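Local atomic coordinates of intracellular protein transport protein USO1 (Saccharomyces cerevisiae S288c, PDB entry 6LSU), a protein that is required for protein transport from the endoplasmic reticulum to the Golgi complex, acting as a homodimeric membrane tether with a globular head and a coiled-coil tail. Residues K327-L332 with R367-A372; L259-L264 with L311-L316; D437-Q442 with H532-E537. All coordinates share one frame; numbering follows the deposited sequence.

The modelled chain is the globular head of USO1, an elongated, mostly helical array of ARM repeats, and the three contacts described follow one another in series, neither nested nor crossed. From the N terminus, interaction 2 comes first, bringing helix 301-317 of ARM 5 back against helix 251-264 of ARM 4 across 46 intervening residues. Interaction 1 then closes a 34-residue loop between helix 325-333 of ARM 6 and the start of helix 370-376; L332 CD1 packs on V314 CG1 of interaction 2. Interaction 3 spans 89 residues, some not modelled, and joins the starts of helices 439-459 and 535-543. Its D437 lies close to S368 of interaction 1; interactions 2 and 3 do not touch.

Interaction 1: residues K327-L332 with R367-A372; sequences KHQNAL and RSNEHA
The helical backbone around Q329 and N330 faces the bend around N369, and the nearest CA atoms across the gap are N330 CA and A372 CA, 7.1 Å apart. Residues 327-332 are helical throughout, while 367-372 begin in the connection that leaves helix 354-366 at R367 and lead into helix 370-376, with N369 at its N-cap position. Polar side chains span the gap between helix flank and helix start.

N369 is the hub. With CG anti to the backbone N (chi1 -176°), the amide is carried across to the other helix, and ND2 spends both of its hydrogens there: one goes to Q329 OE1 at 3.1 Å in a nearly straight bond (174°), the other to N330 OD1, also at 3.1 Å. Both acceptors lie in the plane of the N369 amide, although ND2 itself stands above the carbonyl plane of each. At the far end of the same amide, N369 OD1 accepts from A372 N at 2.8 Å, the capping bond. This is a worked case of N-capping, in which the residue that caps one helix also fastens it to a neighbour; here the helix starts within ARM 7 and the neighbour belongs to ARM 6. With an alanine here, Q329 OE1 and N330 OD1 would probably lose the donor they share, and A372 N would probably lose its capping acceptor.

Q329 runs past N369 in the opposite direction, extended beyond CG, and its NE2 gives a straight bond to R367 O at 3.0 Å. NE2 also binds N364 O, so the end of helix 354-366 is gripped by the same amide. H371 borders the site, presenting the ND1 edge of its ring to N330 OD1 at 3.9 Å.

Interaction 2: residues L259-L264 with L311-L316; sequences LINNIL and LDIVSL
I313 spreads two branches over the facing helix, overlapping I260 with one and L264 with the other. Its CD1 meets I260 CG2 at 3.8 Å, and its CG2 meets L264 CD1 at 3.9 Å; in both pairs the side chains cross at about a right angle. I313 CG1, midway along the longer branch, lies 4.2 Å from N261 CA, against the backbone of the helix itself. Such an approach suits a place where the two helices run close, with N261 CA only 5.8 Å from I313 CA.

One turn further on, L316 points at the other helix and lays a single methyl, CD1, on the amide of N261, 3.4 Å from ND2. The same methyl reaches L264 CB at 4.3 Å. N261 can offer its amide because CG stands anti to the backbone N (chi1 -176°), which brings the group up to helix 301-317. There it serves as a packing surface, and the segments are joined by apolar contact without hydrogen bonds between them. Beyond the pair, I260 also touches L237 and F238 of helix 233-244, and I313 touches L283 of helix 280-287.

The axes of 259-264 and 311-316 come within 9.8 Å and run 11° from parallel. For their parent helices, 251-264 in ARM 4 and 301-317 in ARM 5, this is consistent with the side-by-side packing of helices from consecutive repeats in an ARM solenoid.

Interaction 3: residues D437-Q442 with H532-E537; sequences DNFDLQ and HKYSEE
H532 opens 532-537 by turning the edge of its ring to the amide of Q442, with ND1 3.6 Å from Q442 OE1. The two planes are only 31° apart, and Q442 NE2 is engaged by F435 O, which ties that amide to the end of helix 421-435. Next, K533 reaches back along a bent side chain to cross D437 at about a right angle; its NZ stands 3.7 Å from D437 OD1, a long salt bridge. The carbonyl of K533 lies near F439, whose ring projects toward 532-537.

Y534, inside the type II turn from H532 to S535, covers one face of that ring. Its CB sits 3.3 Å from F439 CE1, CG lies over the ring centre, and the edge of the tyrosine is directed at the phenylalanine face, the ring centroids 5.3 Å apart and the planes inclined at 52°. After the turn, E537 brings CB to the rim of the ring, 4.0 Å from F439 CZ.

A single aromatic ring thus carries the apolar part of a surface contact between two helix starts. The long ion pair at its margin is likely to contribute only modestly, leaving ring packing and shape to do most of the joining.

Interaction 1: residues K327-L332 with R367-A372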
loop_
_atom_site.group_PDB
_atom_site.type_symbol
_atom_site.label_atom_id
_atom_site.label_comp_id
_atom_site.label_asym_id
_atom_site.label_seq_id
_atom_site.Cartn_x
_atom_site.Cartn_y
_atom_site.Cartn_z
ATOM N N LYS A 327 3.373 -1.237 -20.984
ATOM C CA LYS A 327 4.138 -2.407 -21.439
ATOM C C LYS A 327 3.994 -3.454 -20.338
ATOM O O LYS A 327 3.529 -4.590 -20.645
ATOM C CB LYS A 327 5.580 -2.009 -21.800
ATOM C CG LYS A 327 6.420 -3.084 -22.487
ATOM C CD LYS A 327 7.631 -3.550 -21.678
ATOM C CE LYS A 327 8.522 -4.545 -22.405
ATOM N NZ LYS A 327 7.776 -5.763 -22.818
ATOM N N HIS A 328 4.402 -3.097 -19.115
ATOM C CA HIS A 328 4.346 -3.987 -17.929
ATOM C C HIS A 328 2.916 -4.508 -17.745
ATOM O O HIS A 328 2.782 -5.735 -17.578
ATOM C CB HIS A 328 4.822 -3.249 -16.684
ATOM C CG HIS A 328 6.280 -2.948 -16.704
ATOM N ND1 HIS A 328 6.824 -1.856 -16.047
ATOM C CD2 HIS A 328 7.294 -3.516 -17.392
ATOM C CE1 HIS A 328 8.114 -1.797 -16.293
ATOM N NE2 HIS A 328 8.421 -2.807 -17.110
ATOM N N GLN A 329 1.906 -3.601 -17.769
ATOM C CA GLN A 329 0.483 -3.950 -17.595
ATOM C C GLN A 329 0.165 -5.074 -18.592
ATOM O O GLN A 329 -0.279 -6.179 -18.151
ATOM C CB GLN A 329 -0.433 -2.746 -17.759
ATOM C CG GLN A 329 -0.616 -1.901 -16.500
ATOM C CD GLN A 329 -1.375 -0.634 -16.825
ATOM O OE1 GLN A 329 -1.239 -0.092 -17.931
ATOM N NE2 GLN A 329 -2.251 -0.238 -15.903
ATOM N N ASN A 330 0.422 -4.790 -19.883
ATOM C CA ASN A 330 0.229 -5.700 -21.044
ATOM C C ASN A 330 0.968 -7.018 -20.812
ATOM O O ASN A 330 0.346 -8.061 -20.950
ATOM C CB ASN A 330 0.682 -5.023 -22.339
ATOM C CG ASN A 330 -0.227 -3.903 -22.804
ATOM O OD1 ASN A 330 -1.366 -3.791 -22.372
ATOM N ND2 ASN A 330 0.256 -3.101 -23.739
ATOM N N ALA A 331 2.234 -6.955 -20.396
ATOM C CA ALA A 331 3.024 -8.138 -19.994
ATOM C C ALA A 331 2.264 -8.933 -18.916
ATOM O O ALA A 331 2.084 -10.161 -19.081
ATOM C CB ALA A 331 4.408 -7.727 -19.547
ATOM N N LEU A 332 1.819 -8.281 -17.838
ATOM C CA LEU A 332 1.150 -9.013 -16.710
ATOM C C LEU A 332 -0.170 -9.642 -17.176
ATOM O O LEU A 332 -0.589 -10.671 -16.570
ATOM C CB LEU A 332 0.920 -8.058 -15.544
ATOM C CG LEU A 332 2.168 -7.658 -14.784
ATOM C CD1 LEU A 332 1.928 -6.362 -14.035
ATOM C CD2 LEU A 332 2.617 -8.761 -13.857
ATOM N N ARG A 367 -5.445 0.024 -14.489
ATOM C CA ARG A 367 -5.714 1.467 -14.538
ATOM C C ARG A 367 -5.347 2.030 -15.907
ATOM O O ARG A 367 -4.187 2.030 -16.244
ATOM C CB ARG A 367 -4.896 2.165 -13.453
ATOM C CG ARG A 367 -5.207 3.664 -13.362
ATOM C CD ARG A 367 -5.177 4.283 -11.977
ATOM N NE ARG A 367 -4.259 3.527 -11.135
ATOM C CZ ARG A 367 -4.584 2.880 -10.033
ATOM N NH1 ARG A 367 -5.807 2.932 -9.582
ATOM N NH2 ARG A 367 -3.690 2.165 -9.384
ATOM N N SER A 368 -6.303 2.532 -16.658
ATOM C CA SER A 368 -6.046 3.384 -17.864
ATOM C C SER A 368 -5.494 2.603 -19.069
ATOM O O SER A 368 -4.719 3.167 -19.813
ATOM C CB SER A 368 -5.094 4.476 -17.500
ATOM O OG SER A 368 -5.833 5.655 -17.388
ATOM N N ASN A 369 -5.857 1.336 -19.213
ATOM C CA ASN A 369 -5.319 0.409 -20.232
ATOM C C ASN A 369 -6.560 -0.245 -20.818
ATOM O O ASN A 369 -7.042 -1.183 -20.133
ATOM C CB ASN A 369 -4.393 -0.588 -19.550
ATOM C CG ASN A 369 -3.697 -1.547 -20.488
ATOM O OD1 ASN A 369 -4.315 -2.157 -21.377
ATOM N ND2 ASN A 369 -2.409 -1.724 -20.251
ATOM N N GLU A 370 -7.103 0.310 -21.929
ATOM C CA GLU A 370 -8.241 -0.287 -22.664
ATOM C C GLU A 370 -8.140 -1.827 -22.602
ATOM O O GLU A 370 -9.079 -2.497 -22.190
ATOM C CB GLU A 370 -8.205 0.172 -24.125
ATOM C CG GLU A 370 -9.045 1.383 -24.474
ATOM C CD GLU A 370 -9.669 1.278 -25.859
ATOM O OE1 GLU A 370 -9.676 2.298 -26.615
ATOM O OE2 GLU A 370 -10.115 0.152 -26.195
ATOM N N HIS A 371 -7.013 -2.376 -23.034
ATOM C CA HIS A 371 -6.824 -3.841 -23.209
ATOM C C HIS A 371 -7.026 -4.539 -21.842
ATOM O O HIS A 371 -7.764 -5.581 -21.769
ATOM C CB HIS A 371 -5.433 -4.151 -23.803
ATOM C CG HIS A 371 -5.255 -5.618 -23.924
ATOM N ND1 HIS A 371 -4.247 -6.297 -23.359
ATOM C CD2 HIS A 371 -6.100 -6.537 -24.391
ATOM C CE1 HIS A 371 -4.458 -7.584 -23.486
ATOM N NE2 HIS A 371 -5.581 -7.754 -24.119
ATOM N N ALA A 372 -6.394 -4.012 -20.790
ATOM C CA ALA A 372 -6.589 -4.513 -19.400
ATOM C C ALA A 372 -8.058 -4.358 -18.964
ATOM O O ALA A 372 -8.654 -5.361 -18.565
ATOM C CB ALA A 372 -5.600 -3.879 -18.429
#

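Interaction 2: residues L259-L264 with L311-L316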
loop_
_atom_site.group_PDB
_atom_site.type_symbol
_atom_site.label_atom_id
_atom_site.label_comp_id
_atom_site.label_asym_id
_atom_site.label_seq_id
_atom_site.Cartn_x
_atom_site.Cartn_y
_atom_site.Cartn_z
ATOM N N LEU A 259 14.398 -8.915 -1.071
ATOM C CA LEU A 259 15.534 -8.649 -1.977
ATOM C C LEU A 259 15.002 -8.463 -3.412
ATOM O O LEU A 259 15.366 -7.452 -4.064
ATOM C CB LEU A 259 16.578 -9.772 -1.859
ATOM C CG LEU A 259 17.698 -9.694 -2.882
ATOM C CD1 LEU A 259 18.402 -8.344 -2.781
ATOM C CD2 LEU A 259 18.662 -10.859 -2.728
ATOM N N ILE A 260 14.111 -9.333 -3.894
ATOM C CA ILE A 260 13.484 -9.094 -5.227
ATOM C C ILE A 260 12.885 -7.691 -5.242
ATOM O O ILE A 260 12.977 -7.029 -6.291
ATOM C CB ILE A 260 12.435 -10.157 -5.576
ATOM C CG1 ILE A 260 13.009 -11.556 -5.625
ATOM C CG2 ILE A 260 11.775 -9.810 -6.913
ATOM C CD1 ILE A 260 11.983 -12.598 -6.131
ATOM N N ASN A 261 12.285 -7.261 -4.142
ATOM C CA ASN A 261 11.625 -5.945 -4.070
ATOM C C ASN A 261 12.684 -4.858 -4.237
ATOM O O ASN A 261 12.456 -3.973 -5.055
ATOM C CB ASN A 261 10.797 -5.817 -2.780
ATOM C CG ASN A 261 10.027 -4.521 -2.714
ATOM O OD1 ASN A 261 10.638 -3.449 -2.602
ATOM N ND2 ASN A 261 8.712 -4.622 -2.811
ATOM N N ASN A 262 13.776 -4.909 -3.485
ATOM C CA ASN A 262 14.822 -3.856 -3.485
ATOM C C ASN A 262 15.541 -3.821 -4.846
ATOM O O ASN A 262 16.011 -2.722 -5.232
ATOM C CB ASN A 262 15.840 -4.064 -2.363
ATOM C CG ASN A 262 15.314 -3.749 -0.979
ATOM O OD1 ASN A 262 14.428 -2.919 -0.799
ATOM N ND2 ASN A 262 15.885 -4.382 0.019
ATOM N N ILE A 263 15.639 -4.951 -5.574
ATOM C CA ILE A 263 16.295 -4.950 -6.914
ATOM C C ILE A 263 15.389 -4.273 -7.965
ATOM O O ILE A 263 15.977 -3.816 -8.998
ATOM C CB ILE A 263 16.661 -6.390 -7.323
ATOM C CG1 ILE A 263 17.698 -7.016 -6.400
ATOM C CG2 ILE A 263 17.092 -6.469 -8.775
ATOM C CD1 ILE A 263 17.669 -8.522 -6.416
ATOM N N LEU A 264 14.042 -4.240 -7.769
ATOM C CA LEU A 264 13.045 -3.704 -8.763
ATOM C C LEU A 264 12.585 -2.281 -8.436
ATOM O O LEU A 264 12.311 -1.520 -9.357
ATOM C CB LEU A 264 11.814 -4.615 -8.847
ATOM C CG LEU A 264 12.094 -6.062 -9.250
ATOM C CD1 LEU A 264 10.821 -6.829 -9.419
ATOM C CD2 LEU A 264 12.899 -6.109 -10.528
ATOM N N LEU A 311 2.655 -9.459 -3.756
ATOM C CA LEU A 311 1.676 -8.555 -4.392
ATOM C C LEU A 311 2.337 -7.219 -4.676
ATOM O O LEU A 311 2.019 -6.648 -5.748
ATOM C CB LEU A 311 0.420 -8.417 -3.540
ATOM C CG LEU A 311 -0.500 -9.643 -3.566
ATOM C CD1 LEU A 311 -1.633 -9.522 -2.530
ATOM C CD2 LEU A 311 -1.103 -9.860 -4.944
ATOM N N ASP A 312 3.208 -6.759 -3.778
ATOM C CA ASP A 312 3.880 -5.426 -3.893
ATOM C C ASP A 312 4.818 -5.496 -5.106
ATOM O O ASP A 312 4.871 -4.540 -5.873
ATOM C CB ASP A 312 4.565 -4.976 -2.585
ATOM C CG ASP A 312 3.591 -4.535 -1.494
ATOM O OD1 ASP A 312 2.364 -4.315 -1.816
ATOM O OD2 ASP A 312 4.033 -4.416 -0.332
ATOM N N ILE A 313 5.473 -6.630 -5.332
ATOM C CA ILE A 313 6.404 -6.780 -6.468
ATOM C C ILE A 313 5.581 -6.613 -7.735
ATOM O O ILE A 313 6.007 -5.798 -8.590
ATOM C CB ILE A 313 7.131 -8.113 -6.408
ATOM C CG1 ILE A 313 8.228 -8.113 -5.339
ATOM C CG2 ILE A 313 7.632 -8.470 -7.775
ATOM C CD1 ILE A 313 8.591 -9.528 -4.846
ATOM N N VAL A 314 4.431 -7.310 -7.868
ATOM C CA VAL A 314 3.557 -7.027 -9.044
ATOM C C VAL A 314 3.303 -5.520 -9.171
ATOM O O VAL A 314 3.516 -4.992 -10.289
ATOM C CB VAL A 314 2.242 -7.805 -9.013
ATOM C CG1 VAL A 314 1.432 -7.526 -10.247
ATOM C CG2 VAL A 314 2.475 -9.317 -8.881
ATOM N N SER A 315 2.959 -4.833 -8.069
ATOM C CA SER A 315 2.582 -3.395 -8.091
ATOM C C SER A 315 3.722 -2.520 -8.599
ATOM O O SER A 315 3.440 -1.704 -9.446
ATOM C CB SER A 315 2.108 -2.880 -6.772
ATOM O OG SER A 315 0.723 -3.070 -6.606
ATOM N N LEU A 316 4.942 -2.702 -8.094
ATOM C CA LEU A 316 6.180 -1.993 -8.541
ATOM C C LEU A 316 6.288 -1.874 -10.060
ATOM O O LEU A 316 6.601 -0.764 -10.529
ATOM C CB LEU A 316 7.405 -2.757 -8.023
ATOM C CG LEU A 316 7.528 -2.704 -6.508
ATOM C CD1 LEU A 316 8.771 -3.428 -6.029
ATOM C CD2 LEU A 316 7.497 -1.250 -6.055
#

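Interaction 3: residues D437-Q442 with H532-E537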
loop_
_atom_site.group_PDB
_atom_site.type_symbol
_atom_site.label_atom_id
_atom_site.label_comp_id
_atom_site.label_asym_id
_atom_site.label_seq_id
_atom_site.Cartn_x
_atom_site.Cartn_y
_atom_site.Cartn_z
ATOM N N ASP A 437 -10.471 6.588 -17.779
ATOM C CA ASP A 437 -10.152 7.078 -19.158
ATOM C C ASP A 437 -10.745 6.186 -20.241
ATOM O O ASP A 437 -10.164 6.120 -21.316
ATOM C CB ASP A 437 -8.650 7.148 -19.370
ATOM C CG ASP A 437 -8.030 8.201 -18.493
ATOM O OD1 ASP A 437 -8.622 9.309 -18.430
ATOM O OD2 ASP A 437 -6.967 7.905 -17.895
ATOM N N ASN A 438 -11.904 5.586 -19.984
ATOM C CA ASN A 438 -12.612 4.678 -20.917
ATOM C C ASN A 438 -14.092 5.072 -20.968
ATOM O O ASN A 438 -14.985 4.378 -20.346
ATOM C CB ASN A 438 -12.379 3.266 -20.428
ATOM C CG ASN A 438 -12.613 2.222 -21.480
ATOM O OD1 ASN A 438 -13.445 2.417 -22.390
ATOM N ND2 ASN A 438 -11.915 1.091 -21.332
ATOM N N PHE A 439 -14.375 6.158 -21.665
ATOM C CA PHE A 439 -15.752 6.671 -21.880
ATOM C C PHE A 439 -16.728 5.580 -22.338
ATOM O O PHE A 439 -17.838 5.517 -21.822
ATOM C CB PHE A 439 -15.784 7.823 -22.877
ATOM C CG PHE A 439 -17.210 8.195 -23.208
ATOM C CD1 PHE A 439 -17.980 8.960 -22.335
ATOM C CD2 PHE A 439 -17.811 7.726 -24.375
ATOM C CE1 PHE A 439 -19.297 9.265 -22.643
ATOM C CE2 PHE A 439 -19.133 8.020 -24.668
ATOM C CZ PHE A 439 -19.875 8.781 -23.801
ATOM N N ASP A 440 -16.359 4.753 -23.295
ATOM C CA ASP A 440 -17.287 3.718 -23.839
ATOM C C ASP A 440 -17.669 2.783 -22.695
ATOM O O ASP A 440 -18.867 2.399 -22.536
ATOM C CB ASP A 440 -16.666 2.976 -25.028
ATOM C CG ASP A 440 -16.199 3.892 -26.174
ATOM O OD1 ASP A 440 -16.828 4.969 -26.368
ATOM O OD2 ASP A 440 -15.187 3.513 -26.871
ATOM N N LEU A 441 -16.705 2.413 -21.864
ATOM C CA LEU A 441 -16.986 1.387 -20.829
ATOM C C LEU A 441 -17.829 2.026 -19.707
ATOM O O LEU A 441 -18.647 1.352 -19.039
ATOM C CB LEU A 441 -15.638 0.888 -20.320
ATOM C CG LEU A 441 -15.649 -0.515 -19.728
ATOM C CD1 LEU A 441 -16.279 -1.518 -20.683
ATOM C CD2 LEU A 441 -14.226 -0.920 -19.415
ATOM N N GLN A 442 -17.636 3.326 -19.520
ATOM C CA GLN A 442 -18.427 4.130 -18.570
ATOM C C GLN A 442 -19.872 4.200 -19.082
ATOM O O GLN A 442 -20.792 3.673 -18.383
ATOM C CB GLN A 442 -17.798 5.496 -18.391
ATOM C CG GLN A 442 -16.718 5.484 -17.344
ATOM C CD GLN A 442 -15.936 6.772 -17.336
ATOM O OE1 GLN A 442 -16.515 7.848 -17.425
ATOM N NE2 GLN A 442 -14.608 6.667 -17.269
ATOM N N HIS A 532 -13.733 15.505 -17.122
ATOM C CA HIS A 532 -13.853 14.231 -17.891
ATOM C C HIS A 532 -14.369 14.513 -19.311
ATOM O O HIS A 532 -15.227 15.417 -19.481
ATOM C CB HIS A 532 -14.760 13.206 -17.184
ATOM C CG HIS A 532 -14.052 12.061 -16.535
ATOM N ND1 HIS A 532 -14.532 10.757 -16.603
ATOM C CD2 HIS A 532 -12.932 12.013 -15.778
ATOM C CE1 HIS A 532 -13.717 9.959 -15.936
ATOM N NE2 HIS A 532 -12.728 10.707 -15.415
ATOM N N LYS A 533 -13.856 13.743 -20.276
ATOM C CA LYS A 533 -14.297 13.684 -21.698
ATOM C C LYS A 533 -15.703 13.082 -21.807
ATOM O O LYS A 533 -15.872 11.893 -21.405
ATOM C CB LYS A 533 -13.338 12.805 -22.504
ATOM C CG LYS A 533 -12.947 11.481 -21.842
ATOM C CD LYS A 533 -11.550 11.470 -21.224
ATOM C CE LYS A 533 -10.893 10.106 -21.289
ATOM N NZ LYS A 533 -9.528 10.185 -21.858
ATOM N N TYR A 534 -16.653 13.864 -22.345
ATOM C CA TYR A 534 -18.065 13.475 -22.618
ATOM C C TYR A 534 -18.832 13.176 -21.317
ATOM O O TYR A 534 -19.833 12.417 -21.381
ATOM C CB TYR A 534 -18.117 12.261 -23.555
ATOM C CG TYR A 534 -17.562 12.509 -24.934
ATOM C CD1 TYR A 534 -18.201 13.372 -25.811
ATOM C CD2 TYR A 534 -16.397 11.883 -25.363
ATOM C CE1 TYR A 534 -17.701 13.607 -27.083
ATOM C CE2 TYR A 534 -15.882 12.109 -26.631
ATOM C CZ TYR A 534 -16.537 12.972 -27.494
ATOM O OH TYR A 534 -16.023 13.185 -28.740
ATOM N N SER A 535 -18.442 13.781 -20.185
ATOM C CA SER A 535 -19.178 13.636 -18.896
ATOM C C SER A 535 -20.657 14.029 -19.100
ATOM O O SER A 535 -21.539 13.383 -18.501
ATOM C CB SER A 535 -18.522 14.406 -17.757
ATOM O OG SER A 535 -18.956 15.757 -17.683
ATOM N N GLU A 536 -20.927 15.012 -19.963
ATOM C CA GLU A 536 -22.303 15.490 -20.262
ATOM C C GLU A 536 -23.213 14.294 -20.571
ATOM O O GLU A 536 -24.238 14.141 -19.924
ATOM C CB GLU A 536 -22.283 16.507 -21.402
ATOM C CG GLU A 536 -23.313 17.608 -21.213
ATOM C CD GLU A 536 -23.270 18.730 -22.239
ATOM O OE1 GLU A 536 -22.150 19.155 -22.610
ATOM O OE2 GLU A 536 -24.360 19.175 -22.669
ATOM N N GLU A 537 -22.823 13.424 -21.491
ATOM C CA GLU A 537 -23.622 12.238 -21.881
ATOM C C GLU A 537 -23.976 11.410 -20.654
ATOM O O GLU A 537 -25.102 10.874 -20.613
ATOM C CB GLU A 537 -22.853 11.316 -22.816
ATOM C CG GLU A 537 -23.667 10.842 -24.018
ATOM C CD GLU A 537 -23.126 11.338 -25.354
ATOM O OE1 GLU A 537 -23.351 10.642 -26.373
ATOM O OE2 GLU A 537 -22.460 12.419 -25.377
#